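Ribonuclease J (Methanolobus psychrophilus R15, PDB 5HAB) probably degrades RNA as an exoribonuclease, a hydrolase of the beta-CASP family built on a metallo-beta-lactamase domain. Local coordinates at residues B[222-230]-B[423-433]; B[244-253]-B[273-284]. The protein carries 1 engineered substitution. All blocks are in the same frame, centred on the assembly; numbering follows the deposited sequence.

Interaction 1 (B[222-230]-B[423-433])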
loop_
_atom_site.group_PDB
_atom_site.type_symbol
_atom_site.label_atom_id
_atom_site.label_comp_id
_atom_site.label_asym_id
_atom_site.label_seq_id
_atom_site.Cartn_x
_atom_site.Cartn_y
_atom_site.Cartn_z
ATOM N N VAL B 222 21.493 25.378 24.299
ATOM C CA VAL B 222 20.509 25.562 23.239
ATOM C C VAL B 222 19.124 25.638 23.859
ATOM O O VAL B 222 18.663 24.691 24.494
ATOM C CB VAL B 222 20.592 24.442 22.186
ATOM C CG1 VAL B 222 19.518 24.629 21.127
ATOM C CG2 VAL B 222 21.963 24.433 21.537
ATOM N N ILE B 223 18.476 26.784 23.682
ATOM C CA ILE B 223 17.132 27.028 24.192
ATOM C C ILE B 223 16.099 26.194 23.443
ATOM O O ILE B 223 15.216 25.579 24.046
ATOM C CB ILE B 223 16.773 28.527 24.090
ATOM C CG1 ILE B 223 17.777 29.380 24.867
ATOM C CG2 ILE B 223 15.353 28.771 24.576
ATOM C CD1 ILE B 223 17.594 30.870 24.669
ATOM N N ALA B 224 16.212 26.181 22.122
ATOM C CA ALA B 224 15.210 25.544 21.283
ATOM C C ALA B 224 15.823 25.054 19.981
ATOM O O ALA B 224 16.703 25.696 19.405
ATOM C CB ALA B 224 14.059 26.505 20.998
ATOM N N LEU B 225 15.366 23.890 19.544
ATOM C CA LEU B 225 15.739 23.349 18.250
ATOM C C LEU B 225 14.498 23.281 17.374
ATOM O O LEU B 225 13.481 22.702 17.767
ATOM C CB LEU B 225 16.377 21.962 18.397
ATOM C CG LEU B 225 16.569 21.149 17.114
ATOM C CD1 LEU B 225 17.505 21.859 16.151
ATOM C CD2 LEU B 225 17.087 19.748 17.419
ATOM N N ILE B 226 14.572 23.919 16.212
ATOM C CA ILE B 226 13.565 23.753 15.180
ATOM C C ILE B 226 14.196 22.844 14.150
ATOM O O ILE B 226 15.227 23.183 13.572
ATOM C CB ILE B 226 13.128 25.089 14.556
ATOM C CG1 ILE B 226 12.453 25.983 15.599
ATOM C CG2 ILE B 226 12.228 24.853 13.338
ATOM C CD1 ILE B 226 13.388 26.982 16.252
ATOM N N THR B 227 13.602 21.678 13.930
ATOM C CA THR B 227 14.204 20.717 13.018
ATOM C C THR B 227 13.109 20.026 12.213
ATOM O O THR B 227 11.962 19.940 12.647
ATOM C CB THR B 227 15.084 19.689 13.775
ATOM O OG1 THR B 227 15.835 18.908 12.840
ATOM C CG2 THR B 227 14.246 18.766 14.648
ATOM N N GLU B 228 13.467 19.576 11.017
ATOM C CA GLU B 228 12.518 18.938 10.111
ATOM C C GLU B 228 12.036 17.595 10.659
ATOM O O GLU B 228 12.758 16.916 11.379
ATOM C CB GLU B 228 13.158 18.745 8.733
ATOM C CG GLU B 228 14.328 17.767 8.742
ATOM C CD GLU B 228 14.656 17.230 7.362
ATOM O OE1 GLU B 228 15.058 18.027 6.498
ATOM O OE2 GLU B 228 14.508 16.010 7.141
ATOM N N SER B 229 10.807 17.224 10.327
ATOM C CA SER B 229 10.296 15.913 10.704
ATOM C C SER B 229 10.078 15.042 9.468
ATOM O O SER B 229 9.610 13.917 9.582
ATOM C CB SER B 229 8.989 16.051 11.476
ATOM O OG SER B 229 7.974 16.565 10.637
ATOM N N THR B 230 10.441 15.582 8.304
ATOM C CA THR B 230 10.130 15.012 6.991
ATOM C C THR B 230 10.335 13.501 6.850
ATOM O O THR B 230 9.447 12.801 6.368
ATOM C CB THR B 230 10.974 15.704 5.892
ATOM O OG1 THR B 230 10.891 17.125 6.049
ATOM C CG2 THR B 230 10.476 15.328 4.506
ATOM N N LEU B 423 22.972 18.422 20.337
ATOM C CA LEU B 423 22.551 19.785 20.641
ATOM C C LEU B 423 21.940 19.904 22.032
ATOM O O LEU B 423 21.904 20.996 22.602
ATOM C CB LEU B 423 21.554 20.282 19.592
ATOM C CG LEU B 423 22.164 20.684 18.250
ATOM C CD1 LEU B 423 21.082 21.146 17.282
ATOM C CD2 LEU B 423 23.206 21.776 18.463
ATOM N N LYS B 424 21.479 18.778 22.569
ATOM C CA LYS B 424 20.766 18.734 23.849
ATOM C C LYS B 424 19.819 19.924 24.053
ATOM O O LYS B 424 19.907 20.628 25.057
ATOM C CB LYS B 424 21.767 18.652 25.004
ATOM C CG LYS B 424 22.707 17.457 24.910
ATOM C CD LYS B 424 23.719 17.446 26.047
ATOM C CE LYS B 424 25.028 16.796 25.620
ATOM N NZ LYS B 424 26.076 16.905 26.676
ATOM N N PRO B 425 18.913 20.160 23.091
ATOM C CA PRO B 425 18.071 21.350 23.221
ATOM C C PRO B 425 17.105 21.276 24.400
ATOM O O PRO B 425 16.662 20.199 24.791
ATOM C CB PRO B 425 17.313 21.378 21.895
ATOM C CG PRO B 425 17.213 19.955 21.508
ATOM C CD PRO B 425 18.519 19.337 21.934
ATOM N N GLU B 426 16.784 22.437 24.953
ATOM C CA GLU B 426 15.853 22.534 26.062
ATOM C C GLU B 426 14.423 22.335 25.568
ATOM O O GLU B 426 13.584 21.774 26.269
ATOM C CB GLU B 426 16.007 23.894 26.745
ATOM C CG GLU B 426 15.141 24.113 27.963
ATOM C CD GLU B 426 15.441 25.441 28.633
ATOM O OE1 GLU B 426 16.387 26.127 28.186
ATOM O OE2 GLU B 426 14.733 25.800 29.600
ATOM N N HIS B 427 14.164 22.799 24.350
ATOM C CA HIS B 427 12.863 22.660 23.714
ATOM C C HIS B 427 13.055 22.209 22.273
ATOM O O HIS B 427 13.994 22.644 21.609
ATOM C CB HIS B 427 12.082 23.979 23.743
ATOM C CG HIS B 427 11.776 24.476 25.120
ATOM N ND1 HIS B 427 10.628 24.127 25.800
ATOM C CD2 HIS B 427 12.456 25.315 25.937
ATOM C CE1 HIS B 427 10.620 24.719 26.981
ATOM N NE2 HIS B 427 11.718 25.445 27.090
ATOM N N VAL B 428 12.163 21.351 21.785
ATOM C CA VAL B 428 12.236 20.900 20.399
ATOM C C VAL B 428 10.926 21.183 19.685
ATOM O O VAL B 428 9.847 20.981 20.242
ATOM C CB VAL B 428 12.577 19.406 20.297
ATOM C CG1 VAL B 428 13.048 19.079 18.885
ATOM C CG2 VAL B 428 13.629 19.030 21.306
ATOM N N ILE B 429 11.029 21.655 18.448
ATOM C CA ILE B 429 9.858 21.954 17.637
ATOM C C ILE B 429 10.045 21.323 16.267
ATOM O O ILE B 429 10.954 21.706 15.529
ATOM C CB ILE B 429 9.620 23.476 17.510
ATOM C CG1 ILE B 429 9.453 24.124 18.888
ATOM C CG2 ILE B 429 8.423 23.768 16.587
ATOM C CD1 ILE B 429 10.755 24.614 19.506
ATOM N N PRO B 430 9.187 20.355 15.916
ATOM C CA PRO B 430 9.291 19.796 14.566
ATOM C C PRO B 430 8.678 20.709 13.516
ATOM O O PRO B 430 7.686 21.382 13.780
ATOM C CB PRO B 430 8.521 18.470 14.671
ATOM C CG PRO B 430 7.554 18.683 15.789
ATOM C CD PRO B 430 8.272 19.578 16.773
ATOM N N ALA B 431 9.275 20.716 12.331
ATOM C CA ALA B 431 8.861 21.596 11.246
ATOM C C ALA B 431 9.014 20.875 9.906
ATOM O O ALA B 431 9.400 19.707 9.875
ATOM C CB ALA B 431 9.684 22.870 11.262
ATOM N N HIS B 432 8.734 21.577 8.810
ATOM C CA HIS B 432 8.909 21.029 7.458
ATOM C C HIS B 432 8.148 19.726 7.248
ATOM O O HIS B 432 8.732 18.722 6.842
ATOM C CB HIS B 432 10.392 20.783 7.146
ATOM C CG HIS B 432 11.151 22.011 6.749
ATOM N ND1 HIS B 432 11.010 23.219 7.397
ATOM C CD2 HIS B 432 12.062 22.214 5.768
ATOM C CE1 HIS B 432 11.801 24.116 6.831
ATOM N NE2 HIS B 432 12.454 23.528 5.842
ATOM N N GLY B 433 6.848 19.737 7.508
ATOM C CA GLY B 433 6.050 18.557 7.248
ATOM C C GLY B 433 4.612 18.655 7.701
ATOM O O GLY B 433 4.170 19.687 8.209
HETATM O O HOH W 1 21.868 22.893 25.567
#
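L225 packs on P425 and L423, beside the parallel pairing of strands 224-228 and 427-431. Its CB meets P425 CB at 3.7 Å. CG, anti to the backbone N (chi1 168°), carries CD1 to L423 CD1 at 3.8 Å, the two leucines crossing at about a right angle. From the same CG, CD2 passes P425 CG at 4.1 Å, with V428 CG1 a little farther off. L420 of helix 413-423 packs on both L225 and P425. The backbones are joined rung by rung: L225 N bonds H427 O at 2.8 Å, L225 O takes I429 N, and T227 and A431 continue the ladder. Strand 427-431 is the edge strand, within this chain, of a mixed sheet of the metallo-beta-lactamase fold, reached after the chain has passed through the beta-CASP domain. On the other face, I226 CG2 touches A431 CB at 3.8 Å, and I226 also packs on strand 189-194. Past the strand ends the two segments stay linked. T230 OG1 gives a 2.8 Å bond to H432 O, lying in the carbonyl plane. H432 NE2 is hydrogen-bonded to NE2 of H109, the last histidine of the HxHxDH motif, whose second histidine is an engineered alanine here. E228 OE1 bonds H410 ND1.

Interaction 2 (B[244-253]-B[273-284]). With SO4 (sulfate ion), chain L.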
loop_
_atom_site.group_PDB
_atom_site.type_symbol
_atom_site.label_atom_id
_atom_site.label_comp_id
_atom_site.label_asym_id
_atom_site.label_seq_id
_atom_site.Cartn_x
_atom_site.Cartn_y
_atom_site.Cartn_z
ATOM N N ALA B 244 24.456 7.084 -3.884
ATOM C CA ALA B 244 23.830 7.490 -5.143
ATOM C C ALA B 244 24.885 7.631 -6.232
ATOM O O ALA B 244 24.650 7.301 -7.397
ATOM C CB ALA B 244 23.064 8.800 -4.969
ATOM N N HIS B 245 26.050 8.131 -5.839
ATOM C CA HIS B 245 27.191 8.218 -6.737
ATOM C C HIS B 245 27.528 6.833 -7.304
ATOM O O HIS B 245 27.605 6.648 -8.520
ATOM C CB HIS B 245 28.390 8.822 -5.999
ATOM C CG HIS B 245 29.626 8.933 -6.835
ATOM N ND1 HIS B 245 29.855 9.987 -7.692
ATOM C CD2 HIS B 245 30.709 8.126 -6.932
ATOM C CE1 HIS B 245 31.023 9.821 -8.287
ATOM N NE2 HIS B 245 31.561 8.700 -7.842
ATOM N N MET B 246 27.688 5.862 -6.409
ATOM C CA MET B 246 28.026 4.490 -6.777
ATOM C C MET B 246 26.958 3.864 -7.675
ATOM O O MET B 246 27.274 3.292 -8.722
ATOM C CB MET B 246 28.206 3.634 -5.517
ATOM C CG MET B 246 29.347 4.041 -4.580
ATOM S SD MET B 246 30.971 3.409 -5.033
ATOM C CE MET B 246 31.520 4.621 -6.230
ATOM N N MET B 247 25.694 3.985 -7.273
ATOM C CA MET B 247 24.599 3.409 -8.056
ATOM C C MET B 247 24.507 4.018 -9.454
ATOM O O MET B 247 24.269 3.310 -10.437
ATOM C CB MET B 247 23.262 3.584 -7.328
ATOM C CG MET B 247 23.161 2.796 -6.035
ATOM S SD MET B 247 21.490 2.685 -5.361
ATOM C CE MET B 247 21.016 4.406 -5.235
ATOM N N LEU B 248 24.694 5.330 -9.541
ATOM C CA LEU B 248 24.620 6.014 -10.825
ATOM C C LEU B 248 25.796 5.591 -11.712
ATOM O O LEU B 248 25.639 5.364 -12.917
ATOM C CB LEU B 248 24.593 7.530 -10.618
ATOM C CG LEU B 248 24.105 8.407 -11.769
ATOM C CD1 LEU B 248 22.874 7.824 -12.451
ATOM C CD2 LEU B 248 23.800 9.787 -11.233
ATOM N N LYS B 249 26.970 5.460 -11.100
ATOM C CA LYS B 249 28.137 4.945 -11.804
ATOM C C LYS B 249 27.839 3.579 -12.414
ATOM O O LYS B 249 28.064 3.357 -13.605
ATOM C CB LYS B 249 29.330 4.837 -10.855
ATOM C CG LYS B 249 30.610 4.357 -11.518
ATOM C CD LYS B 249 31.779 4.394 -10.544
ATOM C CE LYS B 249 33.109 4.197 -11.260
ATOM N NZ LYS B 249 34.268 4.538 -10.380
ATOM N N ASP B 250 27.300 2.682 -11.592
ATOM C CA ASP B 250 26.997 1.320 -12.023
ATOM C C ASP B 250 25.972 1.309 -13.155
ATOM O O ASP B 250 26.100 0.542 -14.107
ATOM C CB ASP B 250 26.501 0.488 -10.834
ATOM C CG ASP B 250 26.638 -1.013 -11.062
ATOM O OD1 ASP B 250 26.793 -1.438 -12.229
ATOM O OD2 ASP B 250 26.605 -1.767 -10.065
ATOM N N VAL B 251 24.955 2.159 -13.053
ATOM C CA VAL B 251 23.919 2.208 -14.079
ATOM C C VAL B 251 24.490 2.734 -15.399
ATOM O O VAL B 251 24.088 2.296 -16.480
ATOM C CB VAL B 251 22.719 3.063 -13.619
ATOM C CG1 VAL B 251 21.760 3.322 -14.776
ATOM C CG2 VAL B 251 21.995 2.381 -12.468
ATOM N N LEU B 252 25.435 3.667 -15.315
ATOM C CA LEU B 252 25.924 4.330 -16.521
ATOM C C LEU B 252 27.031 3.539 -17.220
ATOM O O LEU B 252 27.098 3.512 -18.450
ATOM C CB LEU B 252 26.411 5.745 -16.193
ATOM C CG LEU B 252 25.287 6.772 -16.030
ATOM C CD1 LEU B 252 25.804 8.066 -15.421
ATOM C CD2 LEU B 252 24.627 7.039 -17.370
ATOM N N LEU B 253 27.887 2.887 -16.441
ATOM C CA LEU B 253 29.015 2.149 -17.002
ATOM C C LEU B 253 28.740 0.647 -17.117
ATOM O O LEU B 253 29.181 0.002 -18.068
ATOM C CB LEU B 253 30.268 2.377 -16.151
ATOM C CG LEU B 253 30.765 3.818 -16.032
ATOM C CD1 LEU B 253 31.842 3.930 -14.966
ATOM C CD2 LEU B 253 31.280 4.317 -17.366
ATOM N N ARG B 273 25.111 15.717 -7.660
ATOM C CA ARG B 273 24.617 14.685 -8.557
ATOM C C ARG B 273 25.029 14.965 -10.000
ATOM O O ARG B 273 25.580 14.093 -10.678
ATOM C CB ARG B 273 23.095 14.585 -8.464
ATOM C CG ARG B 273 22.501 13.552 -9.393
ATOM C CD ARG B 273 22.599 12.175 -8.787
ATOM N NE ARG B 273 21.503 11.931 -7.858
ATOM C CZ ARG B 273 21.619 12.024 -6.540
ATOM N NH1 ARG B 273 22.788 12.344 -6.008
ATOM N NH2 ARG B 273 20.579 11.793 -5.755
ATOM N N VAL B 274 24.740 16.180 -10.464
ATOM C CA VAL B 274 25.087 16.602 -11.818
ATOM C C VAL B 274 26.590 16.472 -12.055
ATOM O O VAL B 274 27.028 15.999 -13.109
ATOM C CB VAL B 274 24.622 18.042 -12.082
ATOM C CG1 VAL B 274 25.144 18.533 -13.427
ATOM C CG2 VAL B 274 23.103 18.134 -12.034
ATOM N N ASN B 275 27.368 16.884 -11.058
ATOM C CA ASN B 275 28.818 16.756 -11.083
ATOM C C ASN B 275 29.217 15.309 -11.352
ATOM O O ASN B 275 29.954 15.017 -12.314
ATOM C CB ASN B 275 29.418 17.239 -9.756
ATOM C CG ASN B 275 30.924 17.417 -9.823
ATOM O OD1 ASN B 275 31.450 17.991 -10.777
ATOM N ND2 ASN B 275 31.626 16.927 -8.806
ATOM N N SER B 276 28.721 14.412 -10.499
ATOM C CA SER B 276 28.960 12.984 -10.667
ATOM C C SER B 276 28.639 12.547 -12.088
ATOM O O SER B 276 29.428 11.840 -12.721
ATOM C CB SER B 276 28.134 12.172 -9.668
ATOM O OG SER B 276 28.689 12.247 -8.368
ATOM N N ILE B 277 27.500 13.000 -12.602
ATOM C CA ILE B 277 27.071 12.600 -13.934
ATOM C C ILE B 277 28.058 13.040 -15.012
ATOM O O ILE B 277 28.406 12.240 -15.885
ATOM C CB ILE B 277 25.671 13.132 -14.249
ATOM C CG1 ILE B 277 24.661 12.583 -13.242
ATOM C CG2 ILE B 277 25.257 12.733 -15.655
ATOM C CD1 ILE B 277 23.295 13.199 -13.358
ATOM N N VAL B 278 28.528 14.285 -14.963
ATOM C CA VAL B 278 29.425 14.744 -16.028
ATOM C C VAL B 278 30.777 14.028 -15.925
ATOM O O VAL B 278 31.385 13.698 -16.954
ATOM C CB VAL B 278 29.592 16.292 -16.039
ATOM C CG1 VAL B 278 28.236 16.973 -16.199
ATOM C CG2 VAL B 278 30.313 16.795 -14.803
ATOM N N GLN B 279 31.230 13.752 -14.702
ATOM C CA GLN B 279 32.443 12.945 -14.537
ATOM C C GLN B 279 32.281 11.555 -15.170
ATOM O O GLN B 279 33.183 11.059 -15.855
ATOM C CB GLN B 279 32.821 12.810 -13.063
ATOM C CG GLN B 279 33.288 14.108 -12.425
ATOM C CD GLN B 279 33.659 13.937 -10.962
ATOM O OE1 GLN B 279 33.188 13.017 -10.289
ATOM N NE2 GLN B 279 34.516 14.824 -10.462
ATOM N N PHE B 280 31.135 10.923 -14.928
ATOM C CA PHE B 280 30.859 9.618 -15.519
ATOM C C PHE B 280 30.823 9.693 -17.039
ATOM O O PHE B 280 31.248 8.759 -17.718
ATOM C CB PHE B 280 29.538 9.058 -14.996
ATOM C CG PHE B 280 29.552 8.769 -13.531
ATOM C CD1 PHE B 280 30.728 8.396 -12.902
ATOM C CD2 PHE B 280 28.393 8.872 -12.780
ATOM C CE1 PHE B 280 30.750 8.128 -11.547
ATOM C CE2 PHE B 280 28.407 8.606 -11.426
ATOM C CZ PHE B 280 29.586 8.236 -10.808
ATOM N N ALA B 281 30.317 10.803 -17.567
ATOM C CA ALA B 281 30.298 11.019 -19.009
ATOM C C ALA B 281 31.727 11.061 -19.533
ATOM O O ALA B 281 32.022 10.555 -20.617
ATOM C CB ALA B 281 29.562 12.301 -19.357
ATOM N N GLN B 282 32.613 11.675 -18.753
ATOM C CA GLN B 282 34.024 11.722 -19.117
ATOM C C GLN B 282 34.695 10.358 -18.963
ATOM O O GLN B 282 35.743 10.116 -19.557
ATOM C CB GLN B 282 34.760 12.783 -18.291
ATOM C CG GLN B 282 34.321 14.220 -18.589
ATOM C CD GLN B 282 34.524 14.637 -20.045
ATOM O OE1 GLN B 282 35.512 15.292 -20.378
ATOM N NE2 GLN B 282 33.583 14.275 -20.913
ATOM N N GLU B 283 34.119 9.476 -18.153
ATOM C CA GLU B 283 34.709 8.149 -17.966
ATOM C C GLU B 283 34.128 7.106 -18.945
ATOM O O GLU B 283 34.596 5.972 -19.003
ATOM C CB GLU B 283 34.524 7.704 -16.502
ATOM C CG GLU B 283 35.255 6.414 -16.114
ATOM C CD GLU B 283 35.151 6.095 -14.630
ATOM O OE1 GLU B 283 35.616 5.007 -14.222
ATOM O OE2 GLU B 283 34.586 6.919 -13.876
ATOM N N MET B 284 33.118 7.482 -19.722
ATOM C CA MET B 284 32.548 6.547 -20.694
ATOM C C MET B 284 32.608 7.016 -22.151
ATOM O O MET B 284 31.877 6.505 -23.002
ATOM C CB MET B 284 31.101 6.205 -20.317
ATOM C CG MET B 284 30.125 7.358 -20.321
ATOM S SD MET B 284 28.634 6.981 -19.368
ATOM C CE MET B 284 27.525 8.207 -20.025
HETATM S S SO4 L . 34.604 7.014 -9.316
HETATM O O1 SO4 L . 34.654 5.709 -9.973
HETATM O O2 SO4 L . 35.557 7.040 -8.210
HETATM O O3 SO4 L . 34.938 8.063 -10.277
HETATM O O4 SO4 L . 33.261 7.242 -8.794
#
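S276 OG lies 2.6 Å from H245 ND1, in the plane of the imidazole at its edge, and either atom could be the donor. A weak bond to A272 O also reaches this hydroxyl. Segments 244-253 and 273-283, from helices 241-253 and 271-283, run side by side at 33° against the parallel sheet of the beta-CASP domain. Their axes are 10.2 Å apart at closest. F280 is the knob of a knobs-into-holes contact, set among H245, L248, K249 and L252. Its CZ stands over one face of the H245 ring, 3.3 Å from H245 CE1, with the planes at 44°. K249 CA covers one face of the phenyl ring near its rim. L252 CD1 comes obliquely to F280 CD2 at 3.8 Å. Nearer the sheet, L248 CD2 presses on I277 CG1 at 3.5 Å; L248 also reaches strand 370-374 and I277 strand 262-266. A244 CB lies over the R273 guanidinium, whose NH1 forms a salt bridge with E241. A sulfate, probably from the crystallisation liquor, is modelled too close to K249 and H245 for its bonds to be trusted. At the far end L253 CD2 meets M284 CB at 3.5 Å.

In the fold
Interactions 1 and 2 lie in different domains, on opposite sides of the chain's centre. Their centres are 36 Å apart, and their nearest atoms about 15 Å. Interaction 1 pairs the strands on either side, in sequence, of the beta-CASP insertion, while interaction 2 pairs two helices of that domain. Interaction 1 ends at H432, bonded to H109 of the metal-site motif, consistent with a place beside the active site; interaction 2 lies in the other domain. Bound RNA touches interaction 1, where T230 packs on a sugar, while its nearest atom is about 7 Å from interaction 2. Helix 241-253 also meets the second subunit through M246, M247, D250 and V251; D250 forms a salt bridge with K237 of that subunit.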